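Local coordinates for secreted protein (Streptomyces lividans TK24, PDB 5LXZ) that probably oxidises alcohol groups as a copper metalloradical enzyme of the AA5 family, related to galactose oxidase, at residues A[108-113]-A[176-181]; A[185-190]-A[211-216]; A[373-378]-A[425-430]. The protein carries 1 engineered substitution. One frame throughout, in Å; residues are numbered along the deposited sequence. Where two conformers were deposited one is given.

Along the chain the three contacts come in series, all on the same side of its centre. Contacts 1 and 2 belong to the GlxA beta barrel domain, their centres 9 Å apart, joined by a probable backbone hydrogen bond from G111 N to A214 O. Contact 3 links loops of two neighbouring four-stranded sheets in the Kelch propeller, its centre 12 Å from that of contact 2. From the barrel, the 211-216 loop reaches the propeller: K212 forms a salt bridge with E375, and D216 OD2 hydrogen-bonds with Y427 OH. Contacts 1 and 3 do not touch, so contact 2 connects barrel to propeller, and the side chain of K212 lies about 10 Å from a bound copper.

Contact 1 (A[108-113]-A[176-181]); sequences TKAGGL and VEAQKS
With CG anti to its own carbonyl carbon (chi1 -67°) and the rest of the chain extended, K109 crosses the side chain of E177 at about a right angle and carries its amine to the turn that follows strand 164-177. E177 instead sets CG anti to the backbone N, which lays that carbon 3.6 Å from K109 CB. The two segments meet where strand 111-118 begins and strand 164-177 ends, an antiparallel pair of the GlxA beta barrel domain.

G111 and E177 form a non-hydrogen-bonded pair. The next pair, G112 with V176, is hydrogen-bonded in both directions, V176 N reaching G112 O at 2.9 Å. A178 N also donates to A110 O, nearly straight (167° at the hydrogen). The two chains run very close here: G111 CA lies 3.1 Å from V176 O, and a beta carbon on this glycine would run into that oxygen.

The lysine amine gives its hydrogen bond to Q179 O at 2.9 Å, approaching from above the carbonyl plane, 46° out of it. K109 CD passes 3.5 Å from A178 O. Although E177 carries the opposite charge, its OE2 stays 4.8 Å from K109 NZ; the other oxygen, OE1, is hydrogen-bonded to Y175 OH and D106 N. A water accepts from A110 N and donates to K180 O, tying K180 to 108-113. The methyl groups of A110 and A178 touch, CB to CB. At the far end S181 OG donates to T108 OG1 across 2.9 Å, while that threonine oxygen is also hydrogen-bonded to D106 OD1.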
loop_
_atom_site.group_PDB
_atom_site.type_symbol
_atom_site.label_atom_id
_atom_site.label_comp_id
_atom_site.label_asym_id
_atom_site.label_seq_id
_atom_site.Cartn_x
_atom_site.Cartn_y
_atom_site.Cartn_z
ATOM N N THR A 108 17.126 -20.312 -12.653
ATOM C CA THR A 108 16.127 -21.363 -12.507
ATOM C C THR A 108 16.074 -21.915 -11.079
ATOM O O THR A 108 15.242 -22.749 -10.792
ATOM C CB THR A 108 16.424 -22.572 -13.439
ATOM O OG1 THR A 108 17.672 -23.177 -13.060
ATOM C CG2 THR A 108 16.509 -22.129 -14.917
ATOM N N LYS A 109 16.980 -21.477 -10.213
ATOM C CA LYS A 109 17.055 -22.005 -8.830
ATOM C C LYS A 109 16.693 -20.926 -7.809
ATOM O O LYS A 109 17.180 -19.832 -7.849
ATOM C CB LYS A 109 18.456 -22.544 -8.516
ATOM C CG LYS A 109 18.778 -23.789 -9.349
ATOM C CD LYS A 109 20.208 -24.245 -9.151
ATOM C CE LYS A 109 20.393 -25.555 -9.923
ATOM N NZ LYS A 109 21.681 -26.179 -9.508
ATOM N N ALA A 110 15.859 -21.330 -6.865
ATOM C CA ALA A 110 15.488 -20.422 -5.757
ATOM C C ALA A 110 16.707 -19.968 -5.010
ATOM O O ALA A 110 17.640 -20.721 -4.795
ATOM C CB ALA A 110 14.550 -21.152 -4.840
ATOM N N GLY A 111 16.713 -18.720 -4.564
ATOM C CA GLY A 111 17.827 -18.216 -3.777
ATOM C C GLY A 111 17.671 -16.781 -3.383
ATOM O O GLY A 111 16.669 -16.161 -3.661
ATOM N N GLY A 112 18.668 -16.278 -2.691
ATOM C CA GLY A 112 18.672 -14.945 -2.171
ATOM C C GLY A 112 19.657 -14.781 -1.045
ATOM O O GLY A 112 20.484 -15.672 -0.818
ATOM N N LEU A 113 19.575 -13.673 -0.319
ATOM C CA LEU A 113 20.543 -13.414 0.745
ATOM C C LEU A 113 20.156 -14.052 2.069
ATOM O O LEU A 113 19.021 -13.936 2.521
ATOM C CB LEU A 113 20.827 -11.928 0.922
ATOM C CG LEU A 113 21.450 -11.278 -0.310
ATOM C CD1 LEU A 113 21.607 -9.795 -0.059
ATOM C CD2 LEU A 113 22.778 -11.909 -0.685
ATOM N N VAL A 176 22.648 -17.593 -1.008
ATOM C CA VAL A 176 22.374 -18.998 -0.971
ATOM C C VAL A 176 21.407 -19.387 -2.066
ATOM O O VAL A 176 20.626 -18.570 -2.543
ATOM C CB VAL A 176 21.881 -19.486 0.410
ATOM C CG1 VAL A 176 22.903 -19.152 1.471
ATOM C CG2 VAL A 176 20.514 -18.903 0.741
ATOM N N GLU A 177 21.477 -20.639 -2.500
ATOM C CA GLU A 177 20.679 -21.125 -3.598
ATOM C C GLU A 177 20.247 -22.557 -3.381
ATOM O O GLU A 177 21.025 -23.358 -2.841
ATOM C CB GLU A 177 21.543 -21.027 -4.847
ATOM C CG GLU A 177 20.853 -21.256 -6.166
ATOM C CD GLU A 177 21.787 -20.883 -7.303
ATOM O OE1 GLU A 177 21.837 -19.700 -7.660
ATOM O OE2 GLU A 177 22.466 -21.801 -7.826
ATOM N N ALA A 178 19.081 -22.913 -3.872
ATOM C CA ALA A 178 18.628 -24.308 -3.834
ATOM C C ALA A 178 19.563 -25.174 -4.687
ATOM O O ALA A 178 20.124 -24.708 -5.649
ATOM C CB ALA A 178 17.219 -24.430 -4.353
ATOM N N GLN A 179 19.685 -26.427 -4.300
ATOM C CA GLN A 179 20.506 -27.385 -5.073
ATOM C C GLN A 179 19.878 -27.732 -6.411
ATOM O O GLN A 179 20.592 -27.932 -7.406
ATOM C CB GLN A 179 20.727 -28.639 -4.227
ATOM C CG GLN A 179 21.488 -28.328 -2.937
ATOM C CD GLN A 179 21.366 -29.405 -1.879
ATOM O OE1 GLN A 179 22.276 -30.211 -1.724
ATOM N NE2 GLN A 179 20.249 -29.413 -1.136
ATOM N N LYS A 180 18.559 -27.784 -6.455
ATOM C CA LYS A 180 17.803 -28.175 -7.646
ATOM C C LYS A 180 16.921 -27.050 -8.161
ATOM O O LYS A 180 16.439 -26.223 -7.394
ATOM C CB LYS A 180 16.914 -29.372 -7.338
ATOM C CG LYS A 180 17.660 -30.621 -6.908
ATOM C CD LYS A 180 16.718 -31.814 -6.867
ATOM C CE LYS A 180 17.318 -33.008 -6.154
ATOM N NZ LYS A 180 16.478 -34.218 -6.372
ATOM N N SER A 181 16.679 -27.063 -9.467
ATOM C CA SER A 181 15.830 -26.068 -10.114
ATOM C C SER A 181 14.385 -26.291 -9.793
ATOM O O SER A 181 13.966 -27.416 -9.522
ATOM C CB SER A 181 16.044 -26.129 -11.644
ATOM O OG SER A 181 17.384 -25.804 -11.930
HETATM O O HOH W 1 14.834 -23.981 -7.042
#

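Contact 2 (A[185-190]-A[211-216]); sequences YETGTE and QKLALD. With EDO (1,2-ethanediol), chain Q.
The loops that flank two neighbouring strands of the GlxA beta barrel domain meet at T187 and L213, one loop leading into strand 191-195 and the other leaving strand 206-210. T187 grips L213 at both backbone polar atoms. Its N donates to L213 O at 2.8 Å, tilted 34° from the carbonyl plane, while OG1 accepts from L213 N at 2.9 Å. That second bond depends on the threonine's first torsion (chi1 73°), which places the hydroxyl between the backbone N and the carbonyl carbon and so beside the opposite chain. A water lies 2.8 Å from T187 OG1 and within hydrogen-bonding distance of T189 O and Q211 O, joining the loops a little further along.

The side chain of Q211 folds at its second torsion, and its NE2 donates to E190 OE1 at 2.9 Å, the oxygen lying near the amide plane and met on its anti side, 29° out of the carboxylate plane; the carboxylate and amide planes are perpendicular. Q211 OE1 is taken by G319 N. The methylene CB of K212 rests 3.5 Å from T187 O, whereas its amine leaves the contact for a salt bridge with E375 of the propeller. L213 and T187 both pack on F142 and Y193. The two loops thus carry the antiparallel neighbourhood of strands 191-195 and 206-210 past their ends, an irregular margin of the beta barrel.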
loop_
_atom_site.group_PDB
_atom_site.type_symbol
_atom_site.label_atom_id
_atom_site.label_comp_id
_atom_site.label_asym_id
_atom_site.label_seq_id
_atom_site.Cartn_x
_atom_site.Cartn_y
_atom_site.Cartn_z
ATOM N N TYR A 185 11.203 -25.723 -4.592
ATOM C CA TYR A 185 12.265 -25.466 -3.643
ATOM C C TYR A 185 12.314 -24.037 -3.115
ATOM O O TYR A 185 13.212 -23.711 -2.350
ATOM C CB TYR A 185 13.598 -25.868 -4.261
ATOM C CG TYR A 185 13.535 -27.296 -4.712
ATOM C CD1 TYR A 185 13.528 -28.345 -3.788
ATOM C CD2 TYR A 185 13.440 -27.591 -6.069
ATOM C CE1 TYR A 185 13.424 -29.660 -4.203
ATOM C CE2 TYR A 185 13.347 -28.903 -6.504
ATOM C CZ TYR A 185 13.325 -29.925 -5.567
ATOM O OH TYR A 185 13.255 -31.221 -6.012
ATOM N N GLU A 186 11.357 -23.208 -3.527
ATOM C CA GLU A 186 11.275 -21.819 -3.082
ATOM C C GLU A 186 10.685 -21.699 -1.695
ATOM O O GLU A 186 9.920 -22.558 -1.243
ATOM C CB GLU A 186 10.367 -20.985 -3.997
ATOM C CG GLU A 186 10.809 -20.895 -5.441
ATOM C CD GLU A 186 9.828 -20.091 -6.276
ATOM O OE1 GLU A 186 8.879 -19.486 -5.723
ATOM O OE2 GLU A 186 9.976 -20.099 -7.505
ATOM N N THR A 187 10.985 -20.574 -1.055
ATOM C CA THR A 187 10.269 -20.153 0.139
ATOM C C THR A 187 9.586 -18.842 -0.146
ATOM O O THR A 187 9.985 -18.092 -1.046
ATOM C CB THR A 187 11.185 -20.015 1.363
ATOM O OG1 THR A 187 11.998 -18.857 1.222
ATOM C CG2 THR A 187 12.053 -21.253 1.537
ATOM N N GLY A 188 8.563 -18.525 0.655
ATOM C CA GLY A 188 7.828 -17.281 0.457
ATOM C C GLY A 188 7.794 -16.351 1.646
ATOM O O GLY A 188 7.269 -15.267 1.521
ATOM N N THR A 189 8.356 -16.759 2.770
ATOM C CA THR A 189 8.347 -15.925 3.974
ATOM C C THR A 189 9.679 -16.087 4.681
ATOM O O THR A 189 10.437 -17.011 4.394
ATOM C CB THR A 189 7.207 -16.301 4.941
ATOM O OG1 THR A 189 7.326 -17.676 5.373
ATOM C CG2 THR A 189 5.859 -16.071 4.275
ATOM N N GLU A 190 9.935 -15.207 5.634
ATOM C CA GLU A 190 11.131 -15.297 6.443
ATOM C C GLU A 190 11.177 -16.610 7.217
ATOM O O GLU A 190 10.164 -17.069 7.754
ATOM C CB GLU A 190 11.120 -14.160 7.445
ATOM C CG GLU A 190 12.304 -14.103 8.398
ATOM C CD GLU A 190 12.136 -13.040 9.454
ATOM O OE1 GLU A 190 11.918 -11.885 9.048
ATOM O OE2 GLU A 190 12.273 -13.372 10.667
ATOM N N GLN A 211 14.698 -13.708 4.237
ATOM C CA GLN A 211 13.383 -13.504 3.661
ATOM C C GLN A 211 13.144 -14.518 2.567
ATOM O O GLN A 211 13.868 -15.528 2.480
ATOM C CB GLN A 211 13.253 -12.071 3.148
ATOM C CG GLN A 211 13.480 -11.030 4.198
ATOM C CD GLN A 211 12.520 -11.151 5.341
ATOM O OE1 GLN A 211 11.320 -11.418 5.145
ATOM N NE2 GLN A 211 13.045 -11.053 6.543
ATOM N N LYS A 212 12.134 -14.337 1.747
ATOM C CA LYS A 212 11.861 -15.276 0.669
ATOM C C LYS A 212 13.106 -15.603 -0.155
ATOM O O LYS A 212 13.884 -14.717 -0.520
ATOM C CB LYS A 212 10.744 -14.803 -0.231
ATOM C CG LYS A 212 11.038 -13.567 -1.012
ATOM C CD LYS A 212 10.051 -13.392 -2.165
ATOM C CE LYS A 212 10.605 -12.302 -3.084
ATOM N NZ LYS A 212 9.811 -12.103 -4.327
ATOM N N LEU A 213 13.235 -16.879 -0.436
ATOM C CA LEU A 213 14.310 -17.427 -1.277
ATOM C C LEU A 213 13.611 -18.061 -2.470
ATOM O O LEU A 213 13.078 -19.181 -2.391
ATOM C CB LEU A 213 15.163 -18.416 -0.496
ATOM C CG LEU A 213 15.897 -17.849 0.728
ATOM C CD1 LEU A 213 16.547 -18.953 1.564
ATOM C CD2 LEU A 213 16.921 -16.770 0.339
ATOM N N ALA A 214 13.556 -17.306 -3.561
ATOM C CA ALA A 214 12.718 -17.676 -4.655
ATOM C C ALA A 214 13.383 -17.230 -5.969
ATOM O O ALA A 214 14.597 -17.190 -6.028
ATOM C CB ALA A 214 11.288 -17.152 -4.425
ATOM N N LEU A 215 12.601 -16.965 -7.000
ATOM C CA LEU A 215 13.150 -16.689 -8.305
ATOM C C LEU A 215 13.228 -15.245 -8.714
ATOM O O LEU A 215 13.981 -14.909 -9.654
ATOM C CB LEU A 215 12.357 -17.499 -9.328
ATOM C CG LEU A 215 12.534 -19.003 -9.178
ATOM C CD1 LEU A 215 11.678 -19.730 -10.199
ATOM C CD2 LEU A 215 13.991 -19.426 -9.267
ATOM N N ASP A 216 12.472 -14.364 -8.070
ATOM C CA ASP A 216 12.568 -12.933 -8.312
ATOM C C ASP A 216 13.417 -12.354 -7.177
ATOM O O ASP A 216 12.899 -11.953 -6.127
ATOM C CB ASP A 216 11.152 -12.342 -8.389
ATOM C CG ASP A 216 11.123 -10.906 -8.759
ATOM O OD1 ASP A 216 12.169 -10.325 -9.165
ATOM O OD2 ASP A 216 10.023 -10.318 -8.590
HETATM C C1 EDO Q . 10.323 -12.797 14.405
HETATM O O1 EDO Q . 8.998 -13.200 14.742
HETATM C C2 EDO Q . 10.335 -12.644 12.900
HETATM O O2 EDO Q . 11.395 -11.854 12.370
HETATM O O HOH W 2 13.010 -17.857 3.675
#

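Contact 3 (A[373-378]-A[425-430]); sequences VGESKL and QDYRGR. With EDO (1,2-ethanediol), chain J; EDO (1,2-ethanediol), chain L.
E375 lays its CG over one face of the Y427 ring, a CH-pi contact 3.7 Å from CG to the centroid and 17° off the normal. On the opposite face sits CG of R428, so the ring is held between two aliphatic carbons, and its hydroxyl is fixed by D216. The two loops each link the middle strands of one four-stranded blade and meet between neighbouring blades of the beta-propeller, 373-378 containing a type II' turn from V373 to S376. R428 also touches the copper ligand Y460.

In one of its two conformers R430 has Y427 CB over the centre of one guanidinium face and directs NH2 to E375 O at 2.7 Å, nearly in the guanidinium plane; the NH1 bond to the same oxygen is weak. Its NE meets D426 OD2 at 2.7 Å in a straight bond (174°), approaching from above the carboxylate plane. K377, bent at its last torsion (chi4 -65°), brings NZ to the same OD2 at 2.8 Å on the syn lone pair. D426 OD1 accepts from Y427 N at 2.8 Å. An alanine in place of D426 would probably leave the K377 amine and the R430 guanidinium facing each other without their shared counter-charge and release the Y427 amide. With two cations gathered on one oxygen, the carboxylate is likely to stay ionised, and its bond to K377 would carry that charge across to 373-378.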
loop_
_atom_site.group_PDB
_atom_site.type_symbol
_atom_site.label_atom_id
_atom_site.label_comp_id
_atom_site.label_asym_id
_atom_site.label_seq_id
_atom_site.Cartn_x
_atom_site.Cartn_y
_atom_site.Cartn_z
ATOM N N VAL A 373 1.725 -16.422 -0.207
ATOM C CA VAL A 373 2.919 -15.748 0.245
ATOM C C VAL A 373 4.035 -15.804 -0.834
ATOM O O VAL A 373 4.209 -16.809 -1.549
ATOM C CB VAL A 373 3.444 -16.301 1.584
ATOM C CG1 VAL A 373 2.473 -15.982 2.701
ATOM C CG2 VAL A 373 3.762 -17.791 1.493
ATOM N N GLY A 374 4.800 -14.722 -0.920
ATOM C CA GLY A 374 5.916 -14.647 -1.849
ATOM C C GLY A 374 5.477 -14.817 -3.272
ATOM O O GLY A 374 4.561 -14.117 -3.714
ATOM N N GLU A 375 6.097 -15.756 -3.978
ATOM C CA GLU A 375 5.880 -15.933 -5.411
ATOM C C GLU A 375 4.890 -17.025 -5.709
ATOM O O GLU A 375 4.865 -17.586 -6.825
ATOM C CB GLU A 375 7.230 -16.140 -6.123
ATOM C CG GLU A 375 8.132 -14.963 -5.921
ATOM C CD GLU A 375 9.565 -15.115 -6.414
ATOM O OE1 GLU A 375 9.833 -16.084 -7.150
ATOM O OE2 GLU A 375 10.384 -14.301 -5.939
ATOM N N SER A 376 4.053 -17.328 -4.740
ATOM C CA SER A 376 3.045 -18.353 -4.873
ATOM C C SER A 376 2.160 -18.169 -6.082
ATOM O O SER A 376 1.814 -17.027 -6.487
ATOM C CB SER A 376 2.164 -18.311 -3.647
ATOM O OG SER A 376 1.069 -19.207 -3.669
ATOM N N LYS A 377 1.735 -19.306 -6.644
ATOM C CA LYS A 377 0.705 -19.311 -7.689
ATOM C C LYS A 377 -0.704 -19.167 -7.181
ATOM O O LYS A 377 -1.642 -19.037 -7.975
ATOM C CB LYS A 377 0.800 -20.603 -8.534
ATOM C CG LYS A 377 2.060 -20.688 -9.309
ATOM C CD LYS A 377 1.955 -21.660 -10.477
ATOM C CE LYS A 377 3.037 -21.350 -11.484
ATOM N NZ LYS A 377 2.842 -20.008 -12.084
ATOM N N LEU A 378 -0.924 -19.252 -5.881
ATOM C CA LEU A 378 -2.262 -19.104 -5.355
ATOM C C LEU A 378 -2.748 -17.655 -5.532
ATOM O O LEU A 378 -1.997 -16.729 -5.297
ATOM C CB LEU A 378 -2.291 -19.436 -3.866
ATOM C CG LEU A 378 -1.897 -20.838 -3.404
ATOM C CD1 LEU A 378 -1.896 -20.868 -1.871
ATOM C CD2 LEU A 378 -2.914 -21.813 -3.978
ATOM N N GLN A 425 -3.844 -12.658 -12.347
ATOM C CA GLN A 425 -4.156 -13.933 -11.755
ATOM C C GLN A 425 -2.951 -14.574 -11.055
ATOM O O GLN A 425 -3.136 -15.447 -10.195
ATOM C CB GLN A 425 -4.699 -14.873 -12.828
ATOM C CG GLN A 425 -5.361 -16.132 -12.309
ATOM C CD GLN A 425 -6.268 -16.846 -13.351
ATOM O OE1 GLN A 425 -6.512 -16.362 -14.427
ATOM N NE2 GLN A 425 -6.788 -17.982 -12.964
ATOM N N ASP A 426 -1.742 -14.156 -11.435
ATOM C CA ASP A 426 -0.527 -14.684 -10.857
ATOM C C ASP A 426 0.448 -13.586 -10.500
ATOM O O ASP A 426 0.274 -12.411 -10.862
ATOM C CB ASP A 426 0.070 -15.685 -11.866
ATOM C CG ASP A 426 0.947 -16.749 -11.229
ATOM O OD1 ASP A 426 1.269 -16.739 -10.002
ATOM O OD2 ASP A 426 1.455 -17.593 -12.025
ATOM N N TYR A 427 1.499 -13.983 -9.807
ATOM C CA TYR A 427 2.574 -13.110 -9.332
ATOM C C TYR A 427 3.135 -12.225 -10.418
ATOM O O TYR A 427 3.563 -12.719 -11.442
ATOM C CB TYR A 427 3.665 -13.976 -8.695
ATOM C CG TYR A 427 4.851 -13.212 -8.198
ATOM C CD1 TYR A 427 4.841 -12.584 -6.947
ATOM C CD2 TYR A 427 6.009 -13.126 -8.963
ATOM C CE1 TYR A 427 5.945 -11.899 -6.478
ATOM C CE2 TYR A 427 7.120 -12.432 -8.530
ATOM C CZ TYR A 427 7.075 -11.779 -7.296
ATOM O OH TYR A 427 8.161 -11.112 -6.854
ATOM N N ARG A 428 3.100 -10.910 -10.217
ATOM C CA ARG A 428 3.656 -9.952 -11.154
ATOM C C ARG A 428 3.209 -10.174 -12.595
ATOM O O ARG A 428 3.998 -9.981 -13.549
ATOM C CB ARG A 428 5.160 -9.857 -11.028
ATOM C CG ARG A 428 5.611 -9.312 -9.678
ATOM C CD ARG A 428 7.074 -8.996 -9.669
ATOM N NE ARG A 428 7.406 -7.961 -10.633
ATOM C CZ ARG A 428 8.618 -7.476 -10.812
ATOM N NH1 ARG A 428 9.667 -7.944 -10.134
ATOM N NH2 ARG A 428 8.800 -6.531 -11.705
ATOM N N GLY A 429 1.949 -10.553 -12.759
ATOM C CA GLY A 429 1.420 -10.744 -14.099
ATOM C C GLY A 429 2.035 -11.886 -14.891
ATOM O O GLY A 429 1.866 -11.898 -16.102
ATOM N N ARG A 430 2.750 -12.793 -14.254
ATOM C CA ARG A 430 3.467 -13.796 -15.056
ATOM C C ARG A 430 2.433 -14.696 -15.754
ATOM O O ARG A 430 1.292 -14.883 -15.303
ATOM C CB ARG A 430 4.444 -14.589 -14.209
ATOM C CG ARG A 430 3.769 -15.581 -13.298
ATOM C CD ARG A 430 4.750 -16.277 -12.377
ATOM N NE ARG A 430 4.017 -16.964 -11.338
ATOM C CZ ARG A 430 4.479 -17.248 -10.127
ATOM N NH1 ARG A 430 5.702 -16.946 -9.791
ATOM N NH2 ARG A 430 3.678 -17.820 -9.252
HETATM C C1 EDO J . 9.231 -15.739 -10.021
HETATM O O1 EDO J . 8.630 -16.678 -9.106
HETATM C C2 EDO J . 9.428 -16.520 -11.320
HETATM O O2 EDO J . 8.167 -16.703 -11.898
HETATM C C1 EDO L . 12.005 -6.502 -12.491
HETATM O O1 EDO L . 12.154 -6.275 -11.094
HETATM C C2 EDO L . 11.392 -5.364 -13.281
HETATM O O2 EDO L . 10.949 -5.876 -14.571
HETATM O O HOH W 3 -2.053 -17.960 -10.353
#